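Local coordinates for mandelate racemase/muconate lactonizing protein (Alicyclobacillus acidocaldarius LAA1, PDB 3QLD) that belongs to the mandelate racemase/muconate lactonizing family, with an enolase-type N-terminal domain joined to a C-terminal domain of the TIM-barrel class, at residues R167-I172 with L217-Q222; R240-L245 with A263-N268. All blocks are in the same frame, centred on the assembly; numbering follows the deposited sequence.

Contact 1: residues R167-I172 with L217-Q222; sequences RVKLKI and LQFIEQ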
loop_
_atom_site.group_PDB
_atom_site.type_symbol
_atom_site.label_atom_id
_atom_site.label_comp_id
_atom_site.label_asym_id
_atom_site.label_seq_id
_atom_site.Cartn_x
_atom_site.Cartn_y
_atom_site.Cartn_z
ATOM N N ARG A 167 25.051 -8.278 18.739
ATOM C CA ARG A 167 25.205 -7.387 17.560
ATOM C C ARG A 167 24.943 -6.006 18.013
ATOM O O ARG A 167 24.060 -5.789 18.877
ATOM C CB ARG A 167 24.215 -7.764 16.465
ATOM C CG ARG A 167 24.517 -7.122 15.079
ATOM C CD ARG A 167 23.582 -7.582 13.948
ATOM N NE ARG A 167 22.184 -7.211 14.236
ATOM C CZ ARG A 167 21.153 -7.883 13.723
ATOM N NH1 ARG A 167 21.364 -8.852 12.854
ATOM N NH2 ARG A 167 19.896 -7.552 14.016
ATOM N N VAL A 168 25.636 -5.035 17.430
ATOM C CA VAL A 168 25.092 -3.686 17.538
ATOM C C VAL A 168 24.693 -3.162 16.154
ATOM O O VAL A 168 25.435 -3.406 15.172
ATOM C CB VAL A 168 26.053 -2.639 18.217
ATOM C CG1 VAL A 168 26.254 -2.992 19.721
ATOM C CG2 VAL A 168 27.384 -2.485 17.452
ATOM N N LYS A 169 23.586 -2.400 16.093
ATOM C CA LYS A 169 23.169 -1.752 14.801
ATOM C C LYS A 169 23.175 -0.260 15.026
ATOM O O LYS A 169 22.404 0.294 15.852
ATOM C CB LYS A 169 21.798 -2.259 14.320
ATOM C CG LYS A 169 21.302 -1.638 12.960
ATOM C CD LYS A 169 20.137 -2.418 12.380
ATOM C CE LYS A 169 18.963 -2.592 13.369
ATOM N NZ LYS A 169 17.590 -2.549 12.731
ATOM N N LEU A 170 24.074 0.415 14.338
ATOM C CA LEU A 170 24.256 1.802 14.472
ATOM C C LEU A 170 23.410 2.604 13.466
ATOM O O LEU A 170 23.474 2.354 12.256
ATOM C CB LEU A 170 25.702 2.132 14.145
ATOM C CG LEU A 170 26.757 1.336 14.922
ATOM C CD1 LEU A 170 28.037 2.114 14.680
ATOM C CD2 LEU A 170 26.370 1.409 16.420
ATOM N N LYS A 171 22.700 3.629 13.962
ATOM C CA LYS A 171 22.016 4.562 13.055
ATOM C C LYS A 171 23.043 5.443 12.412
ATOM O O LYS A 171 23.942 5.943 13.082
ATOM C CB LYS A 171 20.974 5.391 13.829
ATOM C CG LYS A 171 19.856 4.539 14.354
ATOM C CD LYS A 171 18.826 4.200 13.247
ATOM C CE LYS A 171 17.799 3.166 13.754
ATOM N NZ LYS A 171 16.436 3.413 13.179
ATOM N N ILE A 172 22.982 5.567 11.083
ATOM C CA ILE A 172 23.907 6.366 10.359
ATOM C C ILE A 172 23.201 7.293 9.332
ATOM O O ILE A 172 22.040 7.036 8.956
ATOM C CB ILE A 172 24.955 5.509 9.602
ATOM C CG1 ILE A 172 24.271 4.615 8.548
ATOM C CG2 ILE A 172 25.828 4.749 10.647
ATOM C CD1 ILE A 172 25.285 4.108 7.468
ATOM N N LEU A 217 30.861 -4.490 7.932
ATOM C CA LEU A 217 29.476 -4.465 8.473
ATOM C C LEU A 217 28.767 -5.697 8.033
ATOM O O LEU A 217 28.971 -6.148 6.924
ATOM C CB LEU A 217 28.748 -3.197 7.934
ATOM C CG LEU A 217 29.292 -1.853 8.357
ATOM C CD1 LEU A 217 28.651 -0.714 7.559
ATOM C CD2 LEU A 217 29.061 -1.627 9.875
ATOM N N GLN A 218 27.902 -6.221 8.862
ATOM C CA GLN A 218 27.060 -7.321 8.488
ATOM C C GLN A 218 26.083 -6.922 7.342
ATOM O O GLN A 218 25.778 -7.743 6.472
ATOM C CB GLN A 218 26.302 -7.765 9.727
ATOM C CG GLN A 218 25.597 -9.065 9.581
ATOM C CD GLN A 218 24.908 -9.457 10.872
ATOM O OE1 GLN A 218 23.752 -9.071 11.120
ATOM N NE2 GLN A 218 25.631 -10.153 11.732
ATOM N N PHE A 219 25.637 -5.665 7.378
ATOM C CA PHE A 219 24.762 -5.067 6.311
ATOM C C PHE A 219 24.613 -3.560 6.601
ATOM O O PHE A 219 24.972 -3.083 7.698
ATOM C CB PHE A 219 23.358 -5.738 6.267
ATOM C CG PHE A 219 22.625 -5.728 7.617
ATOM C CD1 PHE A 219 21.930 -4.586 8.042
ATOM C CD2 PHE A 219 22.594 -6.883 8.406
ATOM C CE1 PHE A 219 21.283 -4.572 9.301
ATOM C CE2 PHE A 219 21.913 -6.900 9.656
ATOM C CZ PHE A 219 21.246 -5.732 10.061
ATOM N N ILE A 220 24.112 -2.832 5.576
ATOM C CA ILE A 220 23.697 -1.426 5.669
ATOM C C ILE A 220 22.207 -1.534 5.318
ATOM O O ILE A 220 21.883 -2.012 4.236
ATOM C CB ILE A 220 24.453 -0.502 4.698
ATOM C CG1 ILE A 220 25.963 -0.444 5.077
ATOM C CG2 ILE A 220 23.793 0.978 4.691
ATOM C CD1 ILE A 220 26.797 0.237 4.050
ATOM N N GLU A 221 21.317 -1.125 6.252
ATOM C CA GLU A 221 19.885 -1.270 6.023
ATOM C C GLU A 221 19.302 0.001 5.375
ATOM O O GLU A 221 19.666 1.115 5.758
ATOM C CB GLU A 221 19.225 -1.450 7.398
ATOM C CG GLU A 221 17.742 -1.877 7.329
ATOM C CD GLU A 221 17.265 -2.351 8.690
ATOM O OE1 GLU A 221 17.954 -2.090 9.701
ATOM O OE2 GLU A 221 16.226 -2.986 8.750
ATOM N N GLN A 222 18.435 -0.191 4.378
ATOM C CA GLN A 222 17.650 0.929 3.751
ATOM C C GLN A 222 18.477 2.165 3.437
ATOM O O GLN A 222 18.215 3.258 3.915
ATOM C CB GLN A 222 16.447 1.232 4.677
ATOM C CG GLN A 222 15.374 0.072 4.736
ATOM C CD GLN A 222 14.493 -0.146 3.482
ATOM O OE1 GLN A 222 14.092 -1.283 3.188
ATOM N NE2 GLN A 222 14.222 0.921 2.717
#
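Arg167 turns one face of its guanidinium onto the rim of the Phe219 ring, with CZ of the phenylalanine 4.2 Å above the centre of the flat group. The two planes are 80° apart, so the ring meets the guanidinium edge-on rather than lying flat against it. Further along the rim, Lys169 CD lies 3.9 Å from Phe219 CE1, and the ring edge thus touches the aliphatic part of Lys169 as well as the head of Arg167. A chi1 of 54° tucks CG of Phe219 between the two main-chain branches and swings the ring toward segment 167-172. Polar bonds fix both basic groups. From Arg167, NH1 donates to Gln218 OE1 at 3.0 Å; the donor lies in the amide's carbonyl plane, although the oxygen is tilted somewhat out of the guanidinium plane. Bends at chi3 and chi4 turn the Lys169 chain across the side chain of Glu221, and NZ forms a salt bridge with that carboxylate, 3.1 Å to OE1, which uses its syn lone pair. Asp323 forms salt bridges with both Lys169 and Arg167, Glu221 OE2 accepts from Asn268, and Trp295 stacks on Phe219 and makes a cation-pi contact with Arg167. Apart from this polar group, Ile172 CD1 makes a looser apolar contact with Ile220 CG2 at 4.4 Å. Strands 167-171 and 220-221 run parallel but are not direct neighbours in the barrel sheet: strand 192-196 runs between them, and the long side chains bridge over it, Phe219 touching Ala194 and Glu221 touching Asp196, while strand 137-144 flanks 167-171 on its other side and helix 178-187 packs against Ile172 through Ile181.

Contact 2: residues R240-L245 with A263-N268; sequences RTPVCL and AARVLN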
loop_
_atom_site.group_PDB
_atom_site.type_symbol
_atom_site.label_atom_id
_atom_site.label_comp_id
_atom_site.label_asym_id
_atom_site.label_seq_id
_atom_site.Cartn_x
_atom_site.Cartn_y
_atom_site.Cartn_z
ATOM N N ARG A 240 30.722 -3.871 -1.523
ATOM C CA ARG A 240 31.063 -5.206 -1.028
ATOM C C ARG A 240 30.180 -5.608 0.173
ATOM O O ARG A 240 29.854 -6.807 0.370
ATOM C CB ARG A 240 32.562 -5.316 -0.651
ATOM C CG ARG A 240 33.528 -4.872 -1.787
ATOM C CD ARG A 240 33.405 -5.732 -3.100
ATOM N NE ARG A 240 32.280 -5.451 -4.003
ATOM C CZ ARG A 240 32.248 -4.508 -4.960
ATOM N NH1 ARG A 240 33.295 -3.696 -5.171
ATOM N NH2 ARG A 240 31.150 -4.356 -5.694
ATOM N N THR A 241 29.801 -4.616 0.961
ATOM C CA THR A 241 28.866 -4.821 2.112
ATOM C C THR A 241 27.438 -5.158 1.629
ATOM O O THR A 241 26.924 -4.483 0.715
ATOM C CB THR A 241 28.827 -3.539 2.942
ATOM O OG1 THR A 241 30.165 -3.153 3.274
ATOM C CG2 THR A 241 27.879 -3.634 4.286
ATOM N N PRO A 242 26.780 -6.167 2.220
ATOM C CA PRO A 242 25.421 -6.468 1.822
ATOM C C PRO A 242 24.493 -5.288 2.170
ATOM O O PRO A 242 24.639 -4.646 3.233
ATOM C CB PRO A 242 25.062 -7.647 2.737
ATOM C CG PRO A 242 26.387 -8.309 3.016
ATOM C CD PRO A 242 27.236 -7.123 3.273
ATOM N N VAL A 243 23.548 -5.024 1.250
ATOM C CA VAL A 243 22.427 -4.137 1.594
ATOM C C VAL A 243 21.327 -4.996 2.194
ATOM O O VAL A 243 21.072 -6.081 1.722
ATOM C CB VAL A 243 21.883 -3.408 0.316
ATOM C CG1 VAL A 243 20.562 -2.688 0.644
ATOM C CG2 VAL A 243 22.959 -2.445 -0.165
ATOM N N CYS A 244 20.652 -4.468 3.227
ATOM C CA CYS A 244 19.500 -5.111 3.849
ATOM C C CYS A 244 18.260 -4.256 3.569
ATOM O O CYS A 244 18.334 -3.045 3.680
ATOM C CB CYS A 244 19.691 -5.111 5.350
ATOM S SG CYS A 244 18.311 -5.908 6.212
ATOM N N LEU A 245 17.159 -4.894 3.168
ATOM C CA LEU A 245 15.930 -4.149 3.000
ATOM C C LEU A 245 14.943 -4.599 4.080
ATOM O O LEU A 245 14.867 -5.793 4.417
ATOM C CB LEU A 245 15.324 -4.359 1.600
ATOM C CG LEU A 245 16.257 -3.909 0.468
ATOM C CD1 LEU A 245 15.523 -4.209 -0.900
ATOM C CD2 LEU A 245 16.626 -2.466 0.555
ATOM N N ALA A 263 19.538 -6.200 -5.918
ATOM C CA ALA A 263 19.396 -4.901 -5.265
ATOM C C ALA A 263 19.739 -5.003 -3.779
ATOM O O ALA A 263 19.909 -3.955 -3.088
ATOM C CB ALA A 263 17.974 -4.385 -5.386
ATOM N N ALA A 264 19.707 -6.239 -3.256
ATOM C CA ALA A 264 20.080 -6.440 -1.841
ATOM C C ALA A 264 20.467 -7.884 -1.591
ATOM O O ALA A 264 20.112 -8.802 -2.362
ATOM C CB ALA A 264 18.948 -6.018 -0.858
ATOM N N ARG A 265 21.119 -8.083 -0.462
ATOM C CA ARG A 265 21.589 -9.420 -0.106
ATOM C C ARG A 265 21.093 -9.929 1.247
ATOM O O ARG A 265 21.365 -11.087 1.572
ATOM C CB ARG A 265 23.142 -9.513 -0.188
ATOM C CG ARG A 265 23.642 -9.264 -1.574
ATOM C CD ARG A 265 25.062 -9.780 -1.771
ATOM N NE ARG A 265 26.112 -8.912 -1.245
ATOM C CZ ARG A 265 26.716 -7.988 -1.992
ATOM N NH1 ARG A 265 27.688 -7.229 -1.494
ATOM N NH2 ARG A 265 26.322 -7.839 -3.256
ATOM N N VAL A 266 20.426 -9.080 2.040
ATOM C CA VAL A 266 19.906 -9.443 3.350
ATOM C C VAL A 266 18.477 -8.935 3.518
ATOM O O VAL A 266 18.195 -7.812 3.082
ATOM C CB VAL A 266 20.806 -8.847 4.465
ATOM C CG1 VAL A 266 20.222 -9.055 5.879
ATOM C CG2 VAL A 266 22.177 -9.515 4.411
ATOM N N LEU A 267 17.608 -9.776 4.104
ATOM C CA LEU A 267 16.196 -9.416 4.324
ATOM C C LEU A 267 15.935 -9.303 5.811
ATOM O O LEU A 267 16.244 -10.255 6.566
ATOM C CB LEU A 267 15.277 -10.461 3.655
ATOM C CG LEU A 267 13.745 -10.259 3.825
ATOM C CD1 LEU A 267 13.300 -8.971 3.090
ATOM C CD2 LEU A 267 12.997 -11.470 3.251
ATOM N N ASN A 268 15.409 -8.140 6.213
ATOM C CA ASN A 268 14.764 -7.949 7.533
ATOM C C ASN A 268 13.352 -8.487 7.426
ATOM O O ASN A 268 12.501 -7.935 6.699
ATOM C CB ASN A 268 14.831 -6.479 7.974
ATOM C CG ASN A 268 14.156 -6.201 9.308
ATOM O OD1 ASN A 268 13.322 -6.982 9.759
ATOM N ND2 ASN A 268 14.471 -5.077 9.899
HETATM O O HOH W 1 28.650 -6.100 -4.956
#
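Val243 O is gripped by two consecutive backbone N-H groups, Arg265 N at 3.0 Å and Val266 N at 3.1 Å. The first donor lies in the carbonyl plane, whereas the second is tilted 20° from it. Beyond this fork the chains settle into regular parallel pairing. Leu245 N donates to Val266 O, the oxygen that also receives a CA-H contact from Cys244, and Asn268 N closes on Leu245 O at 3.0 Å. Strands 243-245 and 266-268 are neighbours in the sheet and, with helix 252-261 between them in sequence, form a beta-alpha-beta unit, the repeating element of a TIM barrel; their short axes diverge by 30°. Side chains alternate between the faces of this sheet. Cys244 lies alongside Val266, its sulfur swung directly away from its own N (chi1 -179°) and 3.7 Å from CG1 of the valine; both side chains also touch Trp295 of strand 293-296. On the opposite face Leu245 leans over the small side chain of Ala264, CG to CB 3.7 Å, and both touch Thr258 of the connecting helix. Val243 CG1 meets the same Ala264 methyl from another direction at 4.0 Å, and Ala263 O is buried close by without a polar partner in the model. Just ahead of strand 243-245, Pro242 CB packs against Val266 CG2. The Arg265 chain, bent at chi3, carries its guanidinium back toward the start of segment 240-245, where NH1 bonds to Leu239 O and, more weakly, to Arg240 O at 2.9 Å. Arg240 NH2 donates to a water that Arg265 NH2 reaches only through a weak bond.

Both contacts are largely buried and belong to one barrel sheet, yet they show two ways of joining its strands. Contact 2 ties adjacent strands together through backbone bonds and apolar side chains, trailing out to an exposed arginine at its start. Contact 1 spans an intervening strand and therefore relies on long side chains, with charge and aromatic contacts in place of main-chain pairing. The two meet at neighbouring strands 220-221 and 243-245, where Ile220 O with Cys244 N and Gln222 N with Cys244 O probably form hydrogen bonds. The polar cluster of contact 1 extends to the far end of contact 2, at Asn268.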